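Local structure of uroporphyrin-III C-methyltransferase (Thermus thermophilus, 1VE2) at residues A[1-12]-A[106-117]; A[25-35]-A[74-85]. The protein probably transfers methyl groups from S-adenosyl-L-methionine to uroporphyrinogen III, the step that leads toward sirohaem and corrinoids. All blocks are in the same frame, centred on the assembly; numbering follows the deposited sequence.

Contact 1 of 2, residues A[1-12]-A[106-117]; sequences MRGKVYLVGAGF and GIPFEVVPGVTS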
loop_
_atom_site.group_PDB
_atom_site.type_symbol
_atom_site.label_atom_id
_atom_site.label_comp_id
_atom_site.label_asym_id
_atom_site.label_seq_id
_atom_site.Cartn_x
_atom_site.Cartn_y
_atom_site.Cartn_z
ATOM N N MET A 1 -24.133 11.091 -18.061
ATOM C CA MET A 1 -24.456 9.641 -17.949
ATOM C C MET A 1 -24.873 9.290 -16.527
ATOM O O MET A 1 -24.439 9.928 -15.571
ATOM C CB MET A 1 -23.237 8.800 -18.332
ATOM C CG MET A 1 -23.440 7.929 -19.556
ATOM S SD MET A 1 -22.081 6.770 -19.791
ATOM C CE MET A 1 -21.199 7.540 -21.129
ATOM N N ARG A 2 -25.721 8.277 -16.391
ATOM C CA ARG A 2 -26.173 7.828 -15.079
ATOM C C ARG A 2 -25.230 6.692 -14.692
ATOM O O ARG A 2 -24.895 6.504 -13.519
ATOM C CB ARG A 2 -27.609 7.305 -15.164
ATOM C CG ARG A 2 -28.382 7.290 -13.846
ATOM C CD ARG A 2 -27.822 6.327 -12.804
ATOM N NE ARG A 2 -27.231 7.043 -11.675
ATOM C CZ ARG A 2 -27.320 6.663 -10.403
ATOM N NH1 ARG A 2 -27.982 5.562 -10.077
ATOM N NH2 ARG A 2 -26.751 7.394 -9.453
ATOM N N GLY A 3 -24.803 5.946 -15.704
ATOM C CA GLY A 3 -23.902 4.835 -15.483
ATOM C C GLY A 3 -22.565 5.296 -14.942
ATOM O O GLY A 3 -22.095 6.394 -15.245
ATOM N N LYS A 4 -21.952 4.451 -14.126
ATOM C CA LYS A 4 -20.662 4.766 -13.539
ATOM C C LYS A 4 -20.032 3.490 -13.030
ATOM O O LYS A 4 -20.723 2.591 -12.559
ATOM C CB LYS A 4 -20.826 5.755 -12.388
ATOM C CG LYS A 4 -19.520 6.168 -11.733
ATOM C CD LYS A 4 -19.756 7.311 -10.759
ATOM C CE LYS A 4 -18.454 7.811 -10.156
ATOM N NZ LYS A 4 -18.708 8.915 -9.187
ATOM N N VAL A 5 -18.712 3.417 -13.113
ATOM C CA VAL A 5 -18.006 2.234 -12.666
ATOM C C VAL A 5 -16.997 2.602 -11.592
ATOM O O VAL A 5 -16.267 3.588 -11.718
ATOM C CB VAL A 5 -17.256 1.557 -13.841
ATOM C CG1 VAL A 5 -16.454 0.368 -13.330
ATOM C CG2 VAL A 5 -18.256 1.116 -14.917
ATOM N N TYR A 6 -16.971 1.813 -10.526
ATOM C CA TYR A 6 -16.015 2.033 -9.450
ATOM C C TYR A 6 -15.073 0.840 -9.448
ATOM O O TYR A 6 -15.535 -0.302 -9.470
ATOM C CB TYR A 6 -16.717 2.084 -8.090
ATOM C CG TYR A 6 -17.509 3.343 -7.831
ATOM C CD1 TYR A 6 -16.903 4.466 -7.278
ATOM C CD2 TYR A 6 -18.870 3.404 -8.129
ATOM C CE1 TYR A 6 -17.632 5.626 -7.018
ATOM C CE2 TYR A 6 -19.610 4.562 -7.877
ATOM C CZ TYR A 6 -18.983 5.665 -7.320
ATOM O OH TYR A 6 -19.707 6.808 -7.059
ATOM N N LEU A 7 -13.768 1.091 -9.466
ATOM C CA LEU A 7 -12.802 -0.016 -9.385
ATOM C C LEU A 7 -12.456 0.029 -7.901
ATOM O O LEU A 7 -11.793 0.961 -7.435
ATOM C CB LEU A 7 -11.571 0.247 -10.263
ATOM C CG LEU A 7 -11.865 0.473 -11.759
ATOM C CD1 LEU A 7 -10.535 0.497 -12.515
ATOM C CD2 LEU A 7 -12.763 -0.638 -12.323
ATOM N N VAL A 8 -12.927 -0.978 -7.171
ATOM C CA VAL A 8 -12.784 -1.037 -5.717
ATOM C C VAL A 8 -11.822 -2.053 -5.131
ATOM O O VAL A 8 -11.839 -3.224 -5.504
ATOM C CB VAL A 8 -14.176 -1.296 -5.072
ATOM C CG1 VAL A 8 -14.088 -1.228 -3.530
ATOM C CG2 VAL A 8 -15.183 -0.300 -5.623
ATOM N N GLY A 9 -11.000 -1.588 -4.196
ATOM C CA GLY A 9 -10.064 -2.462 -3.517
ATOM C C GLY A 9 -10.742 -3.069 -2.296
ATOM O O GLY A 9 -11.349 -2.353 -1.498
ATOM N N ALA A 10 -10.643 -4.388 -2.146
ATOM C CA ALA A 10 -11.257 -5.069 -1.011
ATOM C C ALA A 10 -10.292 -5.234 0.159
ATOM O O ALA A 10 -10.671 -5.748 1.210
ATOM C CB ALA A 10 -11.775 -6.449 -1.444
ATOM N N GLY A 11 -9.052 -4.793 -0.009
ATOM C CA GLY A 11 -8.093 -4.955 1.066
ATOM C C GLY A 11 -7.554 -6.374 0.999
ATOM O O GLY A 11 -7.986 -7.153 0.155
ATOM N N PHE A 12 -6.635 -6.718 1.891
ATOM C CA PHE A 12 -6.015 -8.046 1.891
ATOM C C PHE A 12 -6.783 -9.126 2.661
ATOM O O PHE A 12 -6.522 -10.323 2.486
ATOM C CB PHE A 12 -4.603 -7.935 2.478
ATOM C CG PHE A 12 -4.587 -7.671 3.957
ATOM C CD1 PHE A 12 -4.684 -8.718 4.869
ATOM C CD2 PHE A 12 -4.556 -6.370 4.442
ATOM C CE1 PHE A 12 -4.757 -8.472 6.239
ATOM C CE2 PHE A 12 -4.629 -6.120 5.808
ATOM C CZ PHE A 12 -4.733 -7.174 6.708
ATOM N N GLY A 106 -15.270 6.286 -22.735
ATOM C CA GLY A 106 -16.040 7.442 -22.306
ATOM C C GLY A 106 -16.981 7.140 -21.150
ATOM O O GLY A 106 -18.018 7.783 -21.003
ATOM N N ILE A 107 -16.616 6.160 -20.324
ATOM C CA ILE A 107 -17.434 5.760 -19.181
ATOM C C ILE A 107 -16.958 6.418 -17.890
ATOM O O ILE A 107 -15.782 6.326 -17.537
ATOM C CB ILE A 107 -17.383 4.225 -18.971
ATOM C CG1 ILE A 107 -17.838 3.505 -20.240
ATOM C CG2 ILE A 107 -18.252 3.826 -17.789
ATOM C CD1 ILE A 107 -19.234 3.884 -20.698
ATOM N N PRO A 108 -17.862 7.099 -17.168
ATOM C CA PRO A 108 -17.414 7.728 -15.922
ATOM C C PRO A 108 -16.951 6.648 -14.942
ATOM O O PRO A 108 -17.601 5.611 -14.802
ATOM C CB PRO A 108 -18.670 8.458 -15.433
ATOM C CG PRO A 108 -19.386 8.790 -16.714
ATOM C CD PRO A 108 -19.242 7.499 -17.496
ATOM N N PHE A 109 -15.817 6.871 -14.284
ATOM C CA PHE A 109 -15.320 5.887 -13.323
ATOM C C PHE A 109 -14.484 6.528 -12.226
ATOM O O PHE A 109 -13.959 7.631 -12.390
ATOM C CB PHE A 109 -14.492 4.808 -14.040
ATOM C CG PHE A 109 -13.124 5.265 -14.460
ATOM C CD1 PHE A 109 -12.024 5.076 -13.621
ATOM C CD2 PHE A 109 -12.936 5.911 -15.678
ATOM C CE1 PHE A 109 -10.749 5.528 -13.993
ATOM C CE2 PHE A 109 -11.666 6.367 -16.060
ATOM C CZ PHE A 109 -10.572 6.172 -15.210
ATOM N N GLU A 110 -14.385 5.834 -11.097
ATOM C CA GLU A 110 -13.586 6.283 -9.968
ATOM C C GLU A 110 -12.872 5.065 -9.421
ATOM O O GLU A 110 -13.398 3.949 -9.487
ATOM C CB GLU A 110 -14.450 6.882 -8.854
ATOM C CG GLU A 110 -15.145 8.165 -9.213
ATOM C CD GLU A 110 -15.803 8.829 -8.012
ATOM O OE1 GLU A 110 -16.636 9.734 -8.227
ATOM O OE2 GLU A 110 -15.485 8.457 -6.860
ATOM N N VAL A 111 -11.679 5.277 -8.882
ATOM C CA VAL A 111 -10.912 4.178 -8.309
ATOM C C VAL A 111 -10.874 4.388 -6.799
ATOM O O VAL A 111 -10.573 5.486 -6.319
ATOM C CB VAL A 111 -9.480 4.137 -8.891
ATOM C CG1 VAL A 111 -8.684 2.994 -8.263
ATOM C CG2 VAL A 111 -9.561 3.968 -10.415
ATOM N N VAL A 112 -11.207 3.332 -6.066
ATOM C CA VAL A 112 -11.260 3.354 -4.612
ATOM C C VAL A 112 -10.134 2.489 -4.066
ATOM O O VAL A 112 -10.196 1.259 -4.136
ATOM C CB VAL A 112 -12.609 2.810 -4.129
ATOM C CG1 VAL A 112 -12.688 2.843 -2.605
ATOM C CG2 VAL A 112 -13.731 3.625 -4.749
ATOM N N PRO A 113 -9.078 3.125 -3.532
ATOM C CA PRO A 113 -7.896 2.469 -2.960
ATOM C C PRO A 113 -8.220 1.453 -1.878
ATOM O O PRO A 113 -9.216 1.590 -1.169
ATOM C CB PRO A 113 -7.093 3.637 -2.385
ATOM C CG PRO A 113 -7.447 4.773 -3.267
ATOM C CD PRO A 113 -8.938 4.593 -3.472
ATOM N N GLY A 114 -7.360 0.447 -1.748
ATOM C CA GLY A 114 -7.531 -0.559 -0.720
ATOM C C GLY A 114 -6.183 -0.878 -0.095
ATOM O O GLY A 114 -5.146 -0.599 -0.687
ATOM N N VAL A 115 -6.185 -1.420 1.118
ATOM C CA VAL A 115 -4.937 -1.807 1.776
ATOM C C VAL A 115 -4.396 -2.969 0.930
ATOM O O VAL A 115 -5.084 -3.968 0.734
ATOM C CB VAL A 115 -5.220 -2.275 3.233
ATOM C CG1 VAL A 115 -3.987 -2.898 3.835
ATOM C CG2 VAL A 115 -5.659 -1.064 4.084
ATOM N N THR A 116 -3.172 -2.833 0.427
ATOM C CA THR A 116 -2.588 -3.848 -0.452
ATOM C C THR A 116 -2.350 -5.231 0.125
ATOM O O THR A 116 -2.143 -5.401 1.330
ATOM C CB THR A 116 -1.261 -3.364 -1.063
ATOM O OG1 THR A 116 -0.303 -3.151 -0.015
ATOM C CG2 THR A 116 -1.483 -2.076 -1.834
ATOM N N SER A 117 -2.377 -6.205 -0.783
ATOM C CA SER A 117 -2.186 -7.624 -0.487
ATOM C C SER A 117 -0.800 -7.913 0.046
ATOM O O SER A 117 -0.601 -8.901 0.748
ATOM C CB SER A 117 -2.400 -8.462 -1.756
ATOM O OG SER A 117 -3.711 -8.311 -2.279
HETATM O O HOH W 1 -10.827 -0.628 0.440
#

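Contact 2 of 2, residues A[25-35]-A[74-85]; sequences VLEVAEVVLHD and LAREGRVVARLK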
loop_
_atom_site.group_PDB
_atom_site.type_symbol
_atom_site.label_atom_id
_atom_site.label_comp_id
_atom_site.label_asym_id
_atom_site.label_seq_id
_atom_site.Cartn_x
_atom_site.Cartn_y
_atom_site.Cartn_z
ATOM N N VAL A 25 -19.479 2.431 -1.479
ATOM C CA VAL A 25 -19.651 1.922 -2.830
ATOM C C VAL A 25 -20.309 0.547 -2.846
ATOM O O VAL A 25 -21.183 0.299 -3.669
ATOM C CB VAL A 25 -18.304 1.842 -3.584
ATOM C CG1 VAL A 25 -18.495 1.116 -4.925
ATOM C CG2 VAL A 25 -17.761 3.245 -3.803
ATOM N N LEU A 26 -19.893 -0.343 -1.947
ATOM C CA LEU A 26 -20.470 -1.684 -1.903
ATOM C C LEU A 26 -21.936 -1.670 -1.484
ATOM O O LEU A 26 -22.659 -2.642 -1.703
ATOM C CB LEU A 26 -19.670 -2.589 -0.964
ATOM C CG LEU A 26 -18.250 -2.904 -1.453
ATOM C CD1 LEU A 26 -17.564 -3.877 -0.503
ATOM C CD2 LEU A 26 -18.329 -3.494 -2.856
ATOM N N GLU A 27 -22.375 -0.568 -0.891
ATOM C CA GLU A 27 -23.766 -0.452 -0.472
ATOM C C GLU A 27 -24.642 0.031 -1.621
ATOM O O GLU A 27 -25.751 -0.465 -1.816
ATOM C CB GLU A 27 -23.897 0.533 0.687
ATOM C CG GLU A 27 -23.025 0.208 1.867
ATOM C CD GLU A 27 -23.265 1.136 3.030
ATOM O OE1 GLU A 27 -23.184 2.370 2.848
ATOM O OE2 GLU A 27 -23.541 0.626 4.134
ATOM N N VAL A 28 -24.133 0.994 -2.380
ATOM C CA VAL A 28 -24.883 1.570 -3.488
ATOM C C VAL A 28 -24.755 0.848 -4.831
ATOM O O VAL A 28 -25.698 0.842 -5.614
ATOM C CB VAL A 28 -24.512 3.061 -3.683
ATOM C CG1 VAL A 28 -24.716 3.821 -2.379
ATOM C CG2 VAL A 28 -23.070 3.192 -4.143
ATOM N N ALA A 29 -23.605 0.234 -5.104
ATOM C CA ALA A 29 -23.412 -0.469 -6.374
ATOM C C ALA A 29 -24.532 -1.473 -6.659
ATOM O O ALA A 29 -24.847 -2.321 -5.824
ATOM C CB ALA A 29 -22.064 -1.176 -6.381
ATOM N N GLU A 30 -25.120 -1.375 -7.849
ATOM C CA GLU A 30 -26.214 -2.257 -8.263
ATOM C C GLU A 30 -25.723 -3.637 -8.653
ATOM O O GLU A 30 -26.426 -4.628 -8.482
ATOM C CB GLU A 30 -26.955 -1.648 -9.450
ATOM C CG GLU A 30 -27.569 -0.295 -9.166
ATOM C CD GLU A 30 -28.055 0.387 -10.427
ATOM O OE1 GLU A 30 -28.850 -0.234 -11.165
ATOM O OE2 GLU A 30 -27.643 1.538 -10.685
ATOM N N VAL A 31 -24.513 -3.689 -9.200
ATOM C CA VAL A 31 -23.904 -4.941 -9.622
ATOM C C VAL A 31 -22.426 -4.881 -9.248
ATOM O O VAL A 31 -21.788 -3.838 -9.392
ATOM C CB VAL A 31 -24.040 -5.141 -11.153
ATOM C CG1 VAL A 31 -23.386 -6.453 -11.571
ATOM C CG2 VAL A 31 -25.513 -5.136 -11.554
ATOM N N VAL A 32 -21.894 -5.997 -8.766
ATOM C CA VAL A 32 -20.494 -6.058 -8.356
ATOM C C VAL A 32 -19.791 -7.268 -8.958
ATOM O O VAL A 32 -20.132 -8.410 -8.637
ATOM C CB VAL A 32 -20.376 -6.144 -6.819
ATOM C CG1 VAL A 32 -18.909 -6.126 -6.394
ATOM C CG2 VAL A 32 -21.135 -4.997 -6.175
ATOM N N LEU A 33 -18.826 -7.016 -9.843
ATOM C CA LEU A 33 -18.057 -8.093 -10.461
ATOM C C LEU A 33 -16.850 -8.274 -9.550
ATOM O O LEU A 33 -15.899 -7.491 -9.596
ATOM C CB LEU A 33 -17.595 -7.702 -11.872
ATOM C CG LEU A 33 -18.584 -7.138 -12.901
ATOM C CD1 LEU A 33 -18.119 -7.573 -14.292
ATOM C CD2 LEU A 33 -19.991 -7.630 -12.661
ATOM N N HIS A 34 -16.884 -9.318 -8.732
ATOM C CA HIS A 34 -15.830 -9.560 -7.754
ATOM C C HIS A 34 -14.952 -10.780 -7.987
ATOM O O HIS A 34 -15.419 -11.815 -8.462
ATOM C CB HIS A 34 -16.463 -9.679 -6.365
ATOM C CG HIS A 34 -17.266 -10.931 -6.174
ATOM N ND1 HIS A 34 -16.687 -12.146 -5.876
ATOM C CD2 HIS A 34 -18.598 -11.163 -6.262
ATOM C CE1 HIS A 34 -17.624 -13.072 -5.789
ATOM N NE2 HIS A 34 -18.794 -12.504 -6.019
ATOM N N ASP A 35 -13.677 -10.647 -7.625
ATOM C CA ASP A 35 -12.724 -11.746 -7.740
ATOM C C ASP A 35 -13.239 -12.907 -6.895
ATOM O O ASP A 35 -13.843 -12.695 -5.843
ATOM C CB ASP A 35 -11.357 -11.323 -7.207
ATOM C CG ASP A 35 -10.607 -10.426 -8.158
ATOM O OD1 ASP A 35 -9.576 -9.867 -7.735
ATOM O OD2 ASP A 35 -11.034 -10.287 -9.319
ATOM N N LEU A 74 -22.721 -2.454 -18.696
ATOM C CA LEU A 74 -23.556 -2.091 -17.555
ATOM C C LEU A 74 -23.693 -0.588 -17.355
ATOM O O LEU A 74 -24.792 -0.094 -17.086
ATOM C CB LEU A 74 -23.008 -2.731 -16.279
ATOM C CG LEU A 74 -23.275 -4.234 -16.173
ATOM C CD1 LEU A 74 -22.419 -4.851 -15.080
ATOM C CD2 LEU A 74 -24.757 -4.456 -15.906
ATOM N N ALA A 75 -22.584 0.135 -17.477
ATOM C CA ALA A 75 -22.602 1.583 -17.298
ATOM C C ALA A 75 -23.420 2.268 -18.395
ATOM O O ALA A 75 -24.109 3.263 -18.146
ATOM C CB ALA A 75 -21.174 2.129 -17.296
ATOM N N ARG A 76 -23.334 1.745 -19.611
ATOM C CA ARG A 76 -24.078 2.328 -20.718
ATOM C C ARG A 76 -25.576 2.072 -20.562
ATOM O O ARG A 76 -26.398 2.789 -21.132
ATOM C CB ARG A 76 -23.543 1.788 -22.047
ATOM C CG ARG A 76 -22.206 2.430 -22.424
ATOM C CD ARG A 76 -21.579 1.829 -23.669
ATOM N NE ARG A 76 -20.453 2.641 -24.129
ATOM C CZ ARG A 76 -19.521 2.221 -24.978
ATOM N NH1 ARG A 76 -19.571 0.988 -25.468
ATOM N NH2 ARG A 76 -18.538 3.035 -25.339
ATOM N N GLU A 77 -25.919 1.050 -19.778
ATOM C CA GLU A 77 -27.316 0.722 -19.500
ATOM C C GLU A 77 -27.816 1.716 -18.453
ATOM O O GLU A 77 -29.001 1.746 -18.116
ATOM C CB GLU A 77 -27.439 -0.702 -18.949
ATOM C CG GLU A 77 -27.432 -1.795 -20.004
ATOM C CD GLU A 77 -27.439 -3.182 -19.398
ATOM O OE1 GLU A 77 -28.073 -3.356 -18.338
ATOM O OE2 GLU A 77 -26.822 -4.101 -19.985
ATOM N N GLY A 78 -26.892 2.521 -17.937
ATOM C CA GLY A 78 -27.230 3.524 -16.941
ATOM C C GLY A 78 -27.082 3.070 -15.499
ATOM O O GLY A 78 -27.561 3.739 -14.587
ATOM N N ARG A 79 -26.409 1.946 -15.287
ATOM C CA ARG A 79 -26.218 1.406 -13.944
ATOM C C ARG A 79 -24.924 1.847 -13.262
ATOM O O ARG A 79 -23.947 2.197 -13.926
ATOM C CB ARG A 79 -26.242 -0.123 -13.989
ATOM C CG ARG A 79 -27.603 -0.745 -14.255
ATOM C CD ARG A 79 -27.452 -2.242 -14.459
ATOM N NE ARG A 79 -28.694 -2.976 -14.234
ATOM C CZ ARG A 79 -29.267 -3.138 -13.044
ATOM N NH1 ARG A 79 -28.717 -2.617 -11.956
ATOM N NH2 ARG A 79 -30.392 -3.833 -12.938
ATOM N N VAL A 80 -24.945 1.830 -11.930
ATOM C CA VAL A 80 -23.778 2.161 -11.113
ATOM C C VAL A 80 -23.237 0.798 -10.729
ATOM O O VAL A 80 -23.912 0.031 -10.053
ATOM C CB VAL A 80 -24.159 2.906 -9.824
ATOM C CG1 VAL A 80 -22.944 3.009 -8.903
ATOM C CG2 VAL A 80 -24.684 4.290 -10.167
ATOM N N VAL A 81 -22.023 0.486 -11.158
ATOM C CA VAL A 81 -21.474 -0.818 -10.863
ATOM C C VAL A 81 -20.075 -0.755 -10.279
ATOM O O VAL A 81 -19.416 0.287 -10.309
ATOM C CB VAL A 81 -21.476 -1.689 -12.132
ATOM C CG1 VAL A 81 -22.915 -1.864 -12.622
ATOM C CG2 VAL A 81 -20.642 -1.038 -13.213
ATOM N N ALA A 82 -19.632 -1.879 -9.735
ATOM C CA ALA A 82 -18.313 -1.937 -9.133
ATOM C C ALA A 82 -17.560 -3.194 -9.511
ATOM O O ALA A 82 -18.147 -4.263 -9.685
ATOM C CB ALA A 82 -18.426 -1.854 -7.610
ATOM N N ARG A 83 -16.253 -3.030 -9.651
ATOM C CA ARG A 83 -15.337 -4.122 -9.932
ATOM C C ARG A 83 -14.648 -4.237 -8.565
ATOM O O ARG A 83 -13.983 -3.297 -8.128
ATOM C CB ARG A 83 -14.329 -3.702 -11.009
ATOM C CG ARG A 83 -13.193 -4.685 -11.254
ATOM C CD ARG A 83 -13.631 -5.912 -12.034
ATOM N NE ARG A 83 -12.511 -6.825 -12.220
ATOM C CZ ARG A 83 -12.220 -7.844 -11.418
ATOM N NH1 ARG A 83 -12.978 -8.105 -10.360
ATOM N NH2 ARG A 83 -11.145 -8.588 -11.659
ATOM N N LEU A 84 -14.830 -5.364 -7.884
ATOM C CA LEU A 84 -14.245 -5.560 -6.553
ATOM C C LEU A 84 -13.050 -6.494 -6.657
ATOM O O LEU A 84 -13.179 -7.643 -7.090
ATOM C CB LEU A 84 -15.296 -6.134 -5.597
ATOM C CG LEU A 84 -14.898 -6.304 -4.121
ATOM C CD1 LEU A 84 -14.541 -4.940 -3.488
ATOM C CD2 LEU A 84 -16.073 -6.936 -3.374
ATOM N N LYS A 85 -11.890 -5.990 -6.251
ATOM C CA LYS A 85 -10.640 -6.727 -6.365
ATOM C C LYS A 85 -9.842 -6.826 -5.067
ATOM O O LYS A 85 -9.822 -5.901 -4.261
ATOM C CB LYS A 85 -9.776 -6.040 -7.428
ATOM C CG LYS A 85 -10.604 -5.192 -8.395
ATOM C CD LYS A 85 -9.749 -4.381 -9.361
ATOM C CE LYS A 85 -8.983 -5.275 -10.321
ATOM N NZ LYS A 85 -8.248 -4.469 -11.320
#

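Contact 1 of 2, residues A[1-12]-A[106-117]
Val5, Leu7 and Gly9 of strand 4-9 interlock with Pro108, Glu110 and Val112 in a parallel beta ladder, the pair at one edge of the five-stranded parallel sheet that forms the N-terminal domain in this methyltransferase family. Five backbone bonds alternate from strand to strand; in the straightest, Val112 N donates to Leu7 O over 2.8 Å at an N-H...O angle of 178°. Side chains segregate by face. Val5, Leu7, Phe109 and Val111 share one, where Val5 CG2 meets Ile107 CG2 at 3.9 Å, and Ala75 of helix 64-76 closes over both residues. On the reverse face Val8 CG2 lies 4.3 Å from Val112 CG2, beneath helix 20-28.

Packing is tightest where the ladder runs out into glycines: the CA atoms of Gly9 and Gly114 come within 4.2 Å, so that glycine lies directly against glycine, backbone on backbone. A water there donates to both Gly9 O and Pro113 O. The opposite end is looser and more exposed. Met1 crosses the proline at about a right angle and brings SD against the ring's edge, 3.7 Å from Pro108 CD. On the face of Tyr6 and Glu110, Lys4 stretches out in a fully extended chain, CG anti to its own nitrogen (chi1 -179°), bringing its ammonium to Glu110 in a salt bridge whose modelled length is doubtfully short. The same NZ donates to Tyr6 OH, while the carboxylate lies at the tyrosine ring's edge, its plane turned 68° from the ring; Lys21 of helix 20-28 is a second cation for Glu110. Beyond the glycines, Phe12 and Val115 run side by side, and Val115 CG1 meets the edge of the phenyl ring 3.6 Å from Phe12 CD2.

Contact 2 of 2, residues A[25-35]-A[74-85]
Ala82 offers the shallow place on strand 80-85 into which helix 20-28 and the turn after it settle: Val25 CG1 comes down to within 4.0 Å of Ala82 CB, and Ala29 CB meets the same methyl from a neighbouring position. Leu84 is the adjoining bump. Its CB fits against Val32 CG1 at 3.7 Å and against His34 CB, while its branched end crosses Leu26 at about a right angle. Behind the sheet, Val81 CG1 lies 3.8 Å from Val31 CB, and Leu74 of helix 64-76 sets CD1 across Val31 CG1. This is parallel pairing of inner strands 31-34 and 80-85, sandwiched between helices as in an alpha/beta fold.

Polar clamps close both ends. Glu30 takes Arg79 NH1 on OE1 and Val80 N on OE2, the latter from above the carboxylate plane. At the other end Arg83, bent at chi2 (75°), directs NH1 and NH2 to the single oxygen Asp35 OD2, NH2 at 2.9 Å on its syn lone pair. NH1 also donates to Leu33 O, opposite Leu84 N across the carbonyl plane. With Glu98 taking Arg83 NE, the guanidinium is fixed in rotation and probably stays charged although buried.

Contacts 1 and 2 are two seams of one parallel sheet, their centres about 9 Å apart, separated by a third that joins strand 4-9 to strand 80-85. There Val8 N lies 2.7 Å from Arg83 O, a probable hydrogen bond, and Ala10 N probably bonds to Lys85 O. Two beta-alpha-beta crossovers tie the pair together: helix 20-28 leads from strand 4-9 past strand 80-85 to strand 31-34, and helix 95-105 leads from strand 80-85 past strand 4-9 to strand 109-112. Both contacts end in loops at the C-terminal edge of the sheet, the side on which related methyltransferases bind S-adenosyl-L-methionine.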